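Local coordinates for protein nucleotidyltransferase (Thermus thermophilus HB8, PDB 1WWP) that is of unknown function but probably serves as the helical substrate-binding partner of a nucleotidyltransferase, at residues D17-P20 / V21-D24; A26-R29 / F30-T33; F37-A40 / L41-Y44; D82-S85 / L86-H89. One frame throughout, in Å; residues are numbered along the deposited sequence.

Contact 1 of 4, residues D17-P20 / V21-D24; sequences DPSP and VERD
S19 and E22 form a capping box at the start of helix 20-49. Each residue turns back on the other's backbone. S19 N donates to E22 OE1 at 2.5 Å, a short bond, with an N-H...O angle of 164°. OE1 takes it on its anti lone pair, away from the other carboxylate oxygen. E22 CG sits beside its own backbone N (chi1 -54°), and this sends the chain back toward the N-cap residue. The reverse bond runs from E22 N to S19 OG at 3.2 Å. The OG stands too close to a neighbour in the model, so its exact place is less certain.

The box closes the first turn of a long helix in an all-helical chain, where the leading N-H groups lack earlier carbonyls. The regular ladder begins where R23 N bonds to S19 O at 3.0 Å. D24 N follows, bonding to P20 O at 3.0 Å.

The R23 side chain crosses P18 at about a right angle. R23 NE is 4.1 Å from P18 CG. At the guanidinium edge, R23 NH2 makes a weak bond to P18 O at 3.4 Å, while P20 CA lies over the centre of one face. P18 and R23 also both pack on F100 of helix 93-116, so the loop side of this cap rests on that helix. The carboxylate of D24 serves another interface: OD1 forms a salt bridge with R29 of the second subunit, whose side chain also packs on P20.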
loop_
_atom_site.group_PDB
_atom_site.type_symbol
_atom_site.label_atom_id
_atom_site.label_comp_id
_atom_site.label_asym_id
_atom_site.label_seq_id
_atom_site.Cartn_x
_atom_site.Cartn_y
_atom_site.Cartn_z
ATOM N N ASP A 17 -19.205 2.377 -10.940
ATOM C CA ASP A 17 -18.934 3.748 -10.494
ATOM C C ASP A 17 -18.702 3.770 -8.981
ATOM O O ASP A 17 -19.599 4.100 -8.208
ATOM C CB ASP A 17 -20.110 4.661 -10.850
ATOM C CG ASP A 17 -19.893 6.098 -10.406
ATOM O OD1 ASP A 17 -20.811 6.924 -10.608
ATOM O OD2 ASP A 17 -18.811 6.401 -9.858
ATOM N N PRO A 18 -17.476 3.438 -8.543
ATOM C CA PRO A 18 -17.165 3.420 -7.114
ATOM C C PRO A 18 -17.049 4.798 -6.502
ATOM O O PRO A 18 -16.723 5.777 -7.173
ATOM C CB PRO A 18 -15.837 2.682 -7.070
ATOM C CG PRO A 18 -15.152 3.248 -8.279
ATOM C CD PRO A 18 -16.257 3.208 -9.341
ATOM N N SER A 19 -17.328 4.868 -5.212
ATOM C CA SER A 19 -17.193 6.108 -4.460
ATOM C C SER A 19 -15.691 6.198 -4.156
ATOM O O SER A 19 -14.953 5.243 -4.389
ATOM C CB SER A 19 -17.955 5.980 -3.145
ATOM O OG SER A 19 -17.526 4.811 -2.464
ATOM N N PRO A 20 -15.220 7.347 -3.654
ATOM C CA PRO A 20 -13.788 7.444 -3.347
ATOM C C PRO A 20 -13.378 6.415 -2.277
ATOM O O PRO A 20 -12.253 5.916 -2.286
ATOM C CB PRO A 20 -13.639 8.884 -2.868
ATOM C CG PRO A 20 -14.683 9.597 -3.699
ATOM C CD PRO A 20 -15.862 8.671 -3.595
ATOM N N VAL A 21 -14.291 6.098 -1.363
ATOM C CA VAL A 21 -13.994 5.114 -0.318
ATOM C C VAL A 21 -13.815 3.722 -0.919
ATOM O O VAL A 21 -12.815 3.052 -0.670
ATOM C CB VAL A 21 -15.107 5.068 0.749
ATOM C CG1 VAL A 21 -14.814 3.980 1.767
ATOM C CG2 VAL A 21 -15.209 6.421 1.446
ATOM N N GLU A 22 -14.773 3.295 -1.737
ATOM C CA GLU A 22 -14.697 1.982 -2.354
ATOM C C GLU A 22 -13.444 1.829 -3.204
ATOM O O GLU A 22 -12.802 0.783 -3.192
ATOM C CB GLU A 22 -15.940 1.746 -3.218
ATOM C CG GLU A 22 -17.216 1.953 -2.443
ATOM C CD GLU A 22 -18.430 1.971 -3.337
ATOM O OE1 GLU A 22 -18.448 2.785 -4.285
ATOM O OE2 GLU A 22 -19.360 1.175 -3.091
ATOM N N ARG A 23 -13.126 2.880 -3.957
ATOM C CA ARG A 23 -11.959 2.899 -4.817
ATOM C C ARG A 23 -10.645 2.736 -4.003
ATOM O O ARG A 23 -9.796 1.927 -4.336
ATOM C CB ARG A 23 -11.948 4.214 -5.581
ATOM C CG ARG A 23 -10.881 4.331 -6.647
ATOM C CD ARG A 23 -10.913 5.735 -7.211
ATOM N NE ARG A 23 -12.288 6.137 -7.496
ATOM C CZ ARG A 23 -12.725 7.390 -7.463
ATOM N NH1 ARG A 23 -11.892 8.372 -7.157
ATOM N NH2 ARG A 23 -14.000 7.657 -7.724
ATOM N N ASP A 24 -10.488 3.517 -2.942
ATOM C CA ASP A 24 -9.291 3.416 -2.108
ATOM C C ASP A 24 -9.195 2.005 -1.524
ATOM O O ASP A 24 -8.114 1.418 -1.461
ATOM C CB ASP A 24 -9.338 4.490 -1.011
ATOM C CG ASP A 24 -9.118 5.887 -1.573
ATOM O OD1 ASP A 24 -9.256 6.877 -0.819
ATOM O OD2 ASP A 24 -8.798 5.986 -2.788
#

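Contact 2 of 4, residues A26-R29 / F30-T33; sequences AIQR and FEYT
R29 and Y32 pack tightly, one turn apart on helix 20-49, within the buried middle of a helical bundle. With Y32 CG between its backbone N and carbonyl carbon (chi1 66°), the ring lies back over R29. A CH-pi contact results: R29 CA lies over one ring face, 3.8 Å from the centroid of Y32. Farther out the two side chains run side by side, and R29 CG is 3.4 Å from Y32 OH. The hydroxyl then reaches T8 OG1 of helix 2-13, and R29 NH1 binds T8 O. With an alanine here instead of the tyrosine, T8 OG1 would probably lose this partner and R29 CA its aromatic cover.

The Q28-E31 side is looser within the turn. These side chains cross at about a right angle. Q28 NE2 is 3.0 Å from E31 OE2, but the angle is too poor for a hydrogen bond. Their better partners lie elsewhere: T90 of the second subunit for Q28, T87 for E31.

T33 ends the turn with a double grip on one carbonyl. T33 OG1 (2.7 Å) and T33 N (2.9 Å) reach R29 O from opposite faces of the carbonyl plane.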
loop_
_atom_site.group_PDB
_atom_site.type_symbol
_atom_site.label_atom_id
_atom_site.label_comp_id
_atom_site.label_asym_id
_atom_site.label_seq_id
_atom_site.Cartn_x
_atom_site.Cartn_y
_atom_site.Cartn_z
ATOM N N ALA A 26 -10.424 -0.717 -2.861
ATOM C CA ALA A 26 -10.097 -1.653 -3.937
ATOM C C ALA A 26 -8.587 -1.624 -4.166
ATOM O O ALA A 26 -7.976 -2.634 -4.478
ATOM C CB ALA A 26 -10.815 -1.261 -5.214
ATOM N N ILE A 27 -7.991 -0.454 -4.002
ATOM C CA ILE A 27 -6.553 -0.324 -4.205
ATOM C C ILE A 27 -5.792 -1.061 -3.103
ATOM O O ILE A 27 -4.808 -1.749 -3.362
ATOM C CB ILE A 27 -6.166 1.162 -4.248
ATOM C CG1 ILE A 27 -6.737 1.784 -5.521
ATOM C CG2 ILE A 27 -4.660 1.327 -4.165
ATOM C CD1 ILE A 27 -6.620 3.299 -5.561
ATOM N N GLN A 28 -6.269 -0.923 -1.871
ATOM C CA GLN A 28 -5.665 -1.598 -0.735
ATOM C C GLN A 28 -5.744 -3.113 -0.939
ATOM O O GLN A 28 -4.766 -3.833 -0.729
ATOM C CB GLN A 28 -6.395 -1.198 0.560
ATOM C CG GLN A 28 -6.070 -2.067 1.777
ATOM C CD GLN A 28 -4.653 -1.866 2.321
ATOM O OE1 GLN A 28 -4.268 -2.510 3.298
ATOM N NE2 GLN A 28 -3.880 -0.977 1.696
ATOM N N ARG A 29 -6.900 -3.604 -1.361
ATOM C CA ARG A 29 -7.068 -5.042 -1.573
ATOM C C ARG A 29 -6.215 -5.543 -2.713
ATOM O O ARG A 29 -5.709 -6.660 -2.681
ATOM C CB ARG A 29 -8.544 -5.366 -1.825
ATOM C CG ARG A 29 -9.411 -5.038 -0.620
ATOM C CD ARG A 29 -10.913 -5.322 -0.828
ATOM N NE ARG A 29 -11.593 -5.081 0.443
ATOM C CZ ARG A 29 -12.891 -5.249 0.681
ATOM N NH1 ARG A 29 -13.714 -5.676 -0.273
ATOM N NH2 ARG A 29 -13.363 -4.976 1.889
ATOM N N PHE A 30 -6.073 -4.729 -3.746
ATOM C CA PHE A 30 -5.219 -5.119 -4.854
ATOM C C PHE A 30 -3.794 -5.330 -4.296
ATOM O O PHE A 30 -3.096 -6.285 -4.654
ATOM C CB PHE A 30 -5.220 -4.006 -5.908
ATOM C CG PHE A 30 -4.060 -4.071 -6.861
ATOM C CD1 PHE A 30 -3.866 -5.183 -7.669
ATOM C CD2 PHE A 30 -3.144 -3.019 -6.930
ATOM C CE1 PHE A 30 -2.766 -5.251 -8.536
ATOM C CE2 PHE A 30 -2.032 -3.081 -7.802
ATOM C CZ PHE A 30 -1.848 -4.196 -8.600
ATOM N N GLU A 31 -3.379 -4.435 -3.408
ATOM C CA GLU A 31 -2.046 -4.526 -2.824
ATOM C C GLU A 31 -1.803 -5.865 -2.157
ATOM O O GLU A 31 -0.891 -6.598 -2.552
ATOM C CB GLU A 31 -1.833 -3.403 -1.808
ATOM C CG GLU A 31 -1.642 -2.022 -2.432
ATOM C CD GLU A 31 -1.279 -0.965 -1.395
ATOM O OE1 GLU A 31 -0.753 0.099 -1.779
ATOM O OE2 GLU A 31 -1.516 -1.191 -0.190
ATOM N N TYR A 32 -2.618 -6.214 -1.162
ATOM C CA TYR A 32 -2.381 -7.480 -0.493
ATOM C C TYR A 32 -2.690 -8.708 -1.330
ATOM O O TYR A 32 -2.173 -9.787 -1.055
ATOM C CB TYR A 32 -3.078 -7.532 0.880
ATOM C CG TYR A 32 -4.589 -7.508 0.937
ATOM C CD1 TYR A 32 -5.343 -8.581 0.472
ATOM C CD2 TYR A 32 -5.257 -6.458 1.586
ATOM C CE1 TYR A 32 -6.741 -8.620 0.666
ATOM C CE2 TYR A 32 -6.640 -6.484 1.786
ATOM C CZ TYR A 32 -7.376 -7.568 1.331
ATOM O OH TYR A 32 -8.734 -7.604 1.576
ATOM N N THR A 33 -3.507 -8.551 -2.366
ATOM C CA THR A 33 -3.798 -9.675 -3.236
ATOM C C THR A 33 -2.589 -9.916 -4.135
ATOM O O THR A 33 -2.223 -11.054 -4.439
ATOM C CB THR A 33 -5.023 -9.393 -4.139
ATOM O OG1 THR A 33 -6.198 -9.276 -3.326
ATOM C CG2 THR A 33 -5.190 -10.518 -5.168
#

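Contact 3 of 4, residues F37-A40 / L41-Y44; sequences FWKA and LQAY
F37 and L41 lie side by side, one helical turn apart, on the inward face of helix 20-49. They belong to a set of i to i+4 and i to i+3 side-chain pairs on this long helix of the bundle. L41 CD1 meets the far end of the F37 ring, 3.8 Å from CE2. On a neighbouring face of the same helix, W38 and Q42 run alongside each other with ring and amide planes 50° apart. W38 CZ3 is 3.8 Å from Q42 NE2. K39 also runs beside Q42, and its NZ donates to Q42 OE1 at 3.3 Å. The K39 chain bends at chi2 (-57°), which lays CE over one face of the W38 indole, near the rim. Q42 is thus met by the indole at NE2 and by the ammonium at OE1.

The second shell sets these groups in place. Q42 NE2 bonds to G53 O, in the loop before helix 56-66, and this fixes which end of the amide faces the lysine. W38 NE1 bonds to E35 one turn back, and the indole packs on P56 and V59. F37 fits against M110, V113 and L114, while L41 touches V113 and V59 and so sits between helices 93-116 and 56-66.

A water joins backbone and side chain on the outer surface. It donates to K39 O at 2.7 Å and to Q42 OE1 at 2.8 Å. The same K39 O accepts from A43 N at 3.0 Å.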
loop_
_atom_site.group_PDB
_atom_site.type_symbol
_atom_site.label_atom_id
_atom_site.label_comp_id
_atom_site.label_asym_id
_atom_site.label_seq_id
_atom_site.Cartn_x
_atom_site.Cartn_y
_atom_site.Cartn_z
ATOM N N PHE A 37 -0.292 -13.037 -4.389
ATOM C CA PHE A 37 -0.229 -13.662 -5.696
ATOM C C PHE A 37 1.206 -13.982 -6.157
ATOM O O PHE A 37 1.491 -15.108 -6.533
ATOM C CB PHE A 37 -0.915 -12.778 -6.732
ATOM C CG PHE A 37 -0.836 -13.319 -8.119
ATOM C CD1 PHE A 37 -1.576 -14.436 -8.483
ATOM C CD2 PHE A 37 0.019 -12.738 -9.058
ATOM C CE1 PHE A 37 -1.473 -14.978 -9.770
ATOM C CE2 PHE A 37 0.134 -13.268 -10.342
ATOM C CZ PHE A 37 -0.619 -14.396 -10.702
ATOM N N TRP A 38 2.120 -13.017 -6.121
ATOM C CA TRP A 38 3.468 -13.330 -6.612
ATOM C C TRP A 38 4.192 -14.305 -5.701
ATOM O O TRP A 38 5.015 -15.091 -6.155
ATOM C CB TRP A 38 4.286 -12.053 -6.852
ATOM C CG TRP A 38 4.903 -11.415 -5.672
ATOM C CD1 TRP A 38 4.364 -10.450 -4.878
ATOM C CD2 TRP A 38 6.236 -11.623 -5.206
ATOM N NE1 TRP A 38 5.287 -10.031 -3.947
ATOM C CE2 TRP A 38 6.445 -10.735 -4.126
ATOM C CE3 TRP A 38 7.281 -12.467 -5.605
ATOM C CZ2 TRP A 38 7.653 -10.670 -3.435
ATOM C CZ3 TRP A 38 8.487 -12.405 -4.919
ATOM C CH2 TRP A 38 8.663 -11.509 -3.845
ATOM N N LYS A 39 3.835 -14.288 -4.423
ATOM C CA LYS A 39 4.422 -15.215 -3.464
ATOM C C LYS A 39 3.994 -16.642 -3.772
ATOM O O LYS A 39 4.786 -17.578 -3.655
ATOM C CB LYS A 39 4.016 -14.834 -2.036
ATOM C CG LYS A 39 4.749 -13.606 -1.516
ATOM C CD LYS A 39 6.230 -13.865 -1.583
ATOM C CE LYS A 39 7.025 -12.737 -0.984
ATOM N NZ LYS A 39 8.472 -13.062 -1.140
ATOM N N ALA A 40 2.745 -16.824 -4.181
ATOM C CA ALA A 40 2.271 -18.172 -4.502
ATOM C C ALA A 40 2.978 -18.669 -5.768
ATOM O O ALA A 40 3.327 -19.847 -5.889
ATOM C CB ALA A 40 0.727 -18.172 -4.703
ATOM N N LEU A 41 3.158 -17.778 -6.732
ATOM C CA LEU A 41 3.861 -18.136 -7.970
ATOM C C LEU A 41 5.329 -18.483 -7.635
ATOM O O LEU A 41 5.872 -19.463 -8.126
ATOM C CB LEU A 41 3.838 -16.961 -8.954
ATOM C CG LEU A 41 2.745 -16.898 -10.020
ATOM C CD1 LEU A 41 2.986 -15.682 -10.928
ATOM C CD2 LEU A 41 2.779 -18.163 -10.853
ATOM N N GLN A 42 5.953 -17.661 -6.795
ATOM C CA GLN A 42 7.344 -17.899 -6.399
ATOM C C GLN A 42 7.517 -19.294 -5.774
ATOM O O GLN A 42 8.401 -20.048 -6.172
ATOM C CB GLN A 42 7.797 -16.806 -5.421
ATOM C CG GLN A 42 9.202 -17.006 -4.878
ATOM C CD GLN A 42 9.544 -16.019 -3.775
ATOM O OE1 GLN A 42 8.811 -15.875 -2.794
ATOM N NE2 GLN A 42 10.667 -15.339 -3.930
ATOM N N ALA A 43 6.651 -19.640 -4.818
ATOM C CA ALA A 43 6.695 -20.945 -4.145
ATOM C C ALA A 43 6.425 -22.070 -5.122
ATOM O O ALA A 43 7.048 -23.132 -5.059
ATOM C CB ALA A 43 5.661 -20.993 -3.019
ATOM N N TYR A 44 5.485 -21.841 -6.032
ATOM C CA TYR A 44 5.148 -22.853 -7.015
ATOM C C TYR A 44 6.348 -23.114 -7.943
ATOM O O TYR A 44 6.688 -24.257 -8.238
ATOM C CB TYR A 44 3.966 -22.392 -7.856
ATOM C CG TYR A 44 3.569 -23.377 -8.932
ATOM C CD1 TYR A 44 2.712 -24.435 -8.652
ATOM C CD2 TYR A 44 4.061 -23.255 -10.230
ATOM C CE1 TYR A 44 2.349 -25.343 -9.632
ATOM C CE2 TYR A 44 3.705 -24.161 -11.220
ATOM C CZ TYR A 44 2.847 -25.203 -10.913
ATOM O OH TYR A 44 2.477 -26.104 -11.888
HETATM O O HOH W 1 6.797 -17.669 -1.928
#

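Contact 4 of 4, residues D82-S85 / L86-H89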
loop_
_atom_site.group_PDB
_atom_site.type_symbol
_atom_site.label_atom_id
_atom_site.label_comp_id
_atom_site.label_asym_id
_atom_site.label_seq_id
_atom_site.Cartn_x
_atom_site.Cartn_y
_atom_site.Cartn_z
ATOM N N ASP A 82 4.200 -2.663 -11.864
ATOM C CA ASP A 82 4.402 -1.218 -11.911
ATOM C C ASP A 82 3.255 -0.449 -11.228
ATOM O O ASP A 82 3.494 0.526 -10.519
ATOM C CB ASP A 82 4.611 -0.751 -13.360
ATOM C CG ASP A 82 5.986 -1.159 -13.916
ATOM O OD1 ASP A 82 6.955 -1.266 -13.121
ATOM O OD2 ASP A 82 6.105 -1.354 -15.148
ATOM N N ASP A 83 2.016 -0.887 -11.418
ATOM C CA ASP A 83 0.889 -0.227 -10.757
ATOM C C ASP A 83 1.000 -0.386 -9.240
ATOM O O ASP A 83 0.560 0.475 -8.471
ATOM C CB ASP A 83 -0.431 -0.822 -11.224
ATOM C CG ASP A 83 -0.891 -0.230 -12.525
ATOM O OD1 ASP A 83 -1.945 -0.669 -13.030
ATOM O OD2 ASP A 83 -0.195 0.680 -13.036
ATOM N N ARG A 84 1.592 -1.498 -8.824
ATOM C CA ARG A 84 1.788 -1.775 -7.416
ATOM C C ARG A 84 2.743 -0.715 -6.839
ATOM O O ARG A 84 2.611 -0.297 -5.692
ATOM C CB ARG A 84 2.357 -3.188 -7.257
ATOM C CG ARG A 84 2.704 -3.560 -5.827
ATOM C CD ARG A 84 1.475 -3.570 -4.935
ATOM N NE ARG A 84 1.837 -3.730 -3.535
ATOM C CZ ARG A 84 2.145 -2.721 -2.730
ATOM N NH1 ARG A 84 2.132 -1.474 -3.191
ATOM N NH2 ARG A 84 2.451 -2.952 -1.460
ATOM N N SER A 85 3.698 -0.259 -7.644
ATOM C CA SER A 85 4.628 0.751 -7.157
ATOM C C SER A 85 3.979 2.130 -7.142
ATOM O O SER A 85 4.513 3.060 -6.566
ATOM C CB SER A 85 5.907 0.772 -8.012
ATOM O OG SER A 85 5.625 1.152 -9.349
ATOM N N LEU A 86 2.813 2.273 -7.766
ATOM C CA LEU A 86 2.143 3.569 -7.771
ATOM C C LEU A 86 0.998 3.725 -6.758
ATOM O O LEU A 86 0.509 4.830 -6.544
ATOM C CB LEU A 86 1.603 3.873 -9.164
ATOM C CG LEU A 86 2.593 4.328 -10.235
ATOM C CD1 LEU A 86 1.918 4.304 -11.588
ATOM C CD2 LEU A 86 3.085 5.727 -9.894
ATOM N N THR A 87 0.581 2.634 -6.125
ATOM C CA THR A 87 -0.539 2.695 -5.185
ATOM C C THR A 87 -0.355 3.677 -4.034
ATOM O O THR A 87 -1.339 4.230 -3.515
ATOM C CB THR A 87 -0.857 1.305 -4.593
ATOM O OG1 THR A 87 0.317 0.775 -3.974
ATOM C CG2 THR A 87 -1.337 0.349 -5.683
ATOM N N VAL A 88 0.894 3.909 -3.648
ATOM C CA VAL A 88 1.184 4.827 -2.566
ATOM C C VAL A 88 1.070 6.303 -2.971
ATOM O O VAL A 88 1.167 7.192 -2.132
ATOM C CB VAL A 88 2.589 4.550 -1.948
ATOM C CG1 VAL A 88 3.704 4.880 -2.951
ATOM C CG2 VAL A 88 2.743 5.351 -0.672
ATOM N N HIS A 89 0.844 6.562 -4.255
ATOM C CA HIS A 89 0.685 7.938 -4.730
ATOM C C HIS A 89 -0.740 8.134 -5.253
ATOM O O HIS A 89 -1.010 9.063 -6.017
ATOM C CB HIS A 89 1.699 8.248 -5.848
ATOM C CG HIS A 89 3.129 8.098 -5.423
ATOM N ND1 HIS A 89 3.886 6.988 -5.728
ATOM C CD2 HIS A 89 3.927 8.903 -4.678
ATOM C CE1 HIS A 89 5.089 7.111 -5.192
ATOM N NE2 HIS A 89 5.139 8.265 -4.549
#
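Two torsions bring R84 and T87 together: the arginine chain bends at chi2 (63°), and T87 OG1 stands between its own backbone N and carbonyl carbon (chi1 56°). R84 NH1 comes within 3.0 Å of T87 OG1, but the angle is too poor for a hydrogen bond. Each group has its main partner on helix 20-49. R84 NE forms a salt bridge with E35, and T87 OG1 bonds to E31. The methyl of T87 turns the other way, with CG2 3.4 Å from D83 O, and packs on I27 and F30. A valine in place of T87 would probably leave E31 without its hydroxyl partner and the R84 tip facing an apolar branch.

The segments lie at the end of helix 71-86 and in the loop that leads to helix 93-116. L86 N bonds to D83 O, three residues back, at 3.0 Å. The donor sits well above the carbonyl plane, with a C=O...N angle of only 107°. One residue earlier, S85 OG curls back to D82 O at 2.5 Å, a short bond. L86 and H89 both pack on L95 of helix 93-116. The H89 ring has V88 CG1 over one face, and its ND1 edge faces S85 O at 4.1 Å.

Overall arrangement
Contacts 1, 2 and 3 follow one another along helix 20-49, from its capped start past its middle. Contact 4 comes later, where helix 71-86 gives way to a loop. The centres of contacts 1 and 3 are about 29 Å apart, on opposite sides of the chain's centre, with contact 2 between them. Contact 4 touches contact 2 directly, mainly through T87. Contacts 1, 2 and 4 all meet the second subunit, while contact 3 touches no other chain of the assembly. The first part of the long helix thus meets both the second subunit and the chain's own helices; of these contacts, the one farther on meets only its own chain.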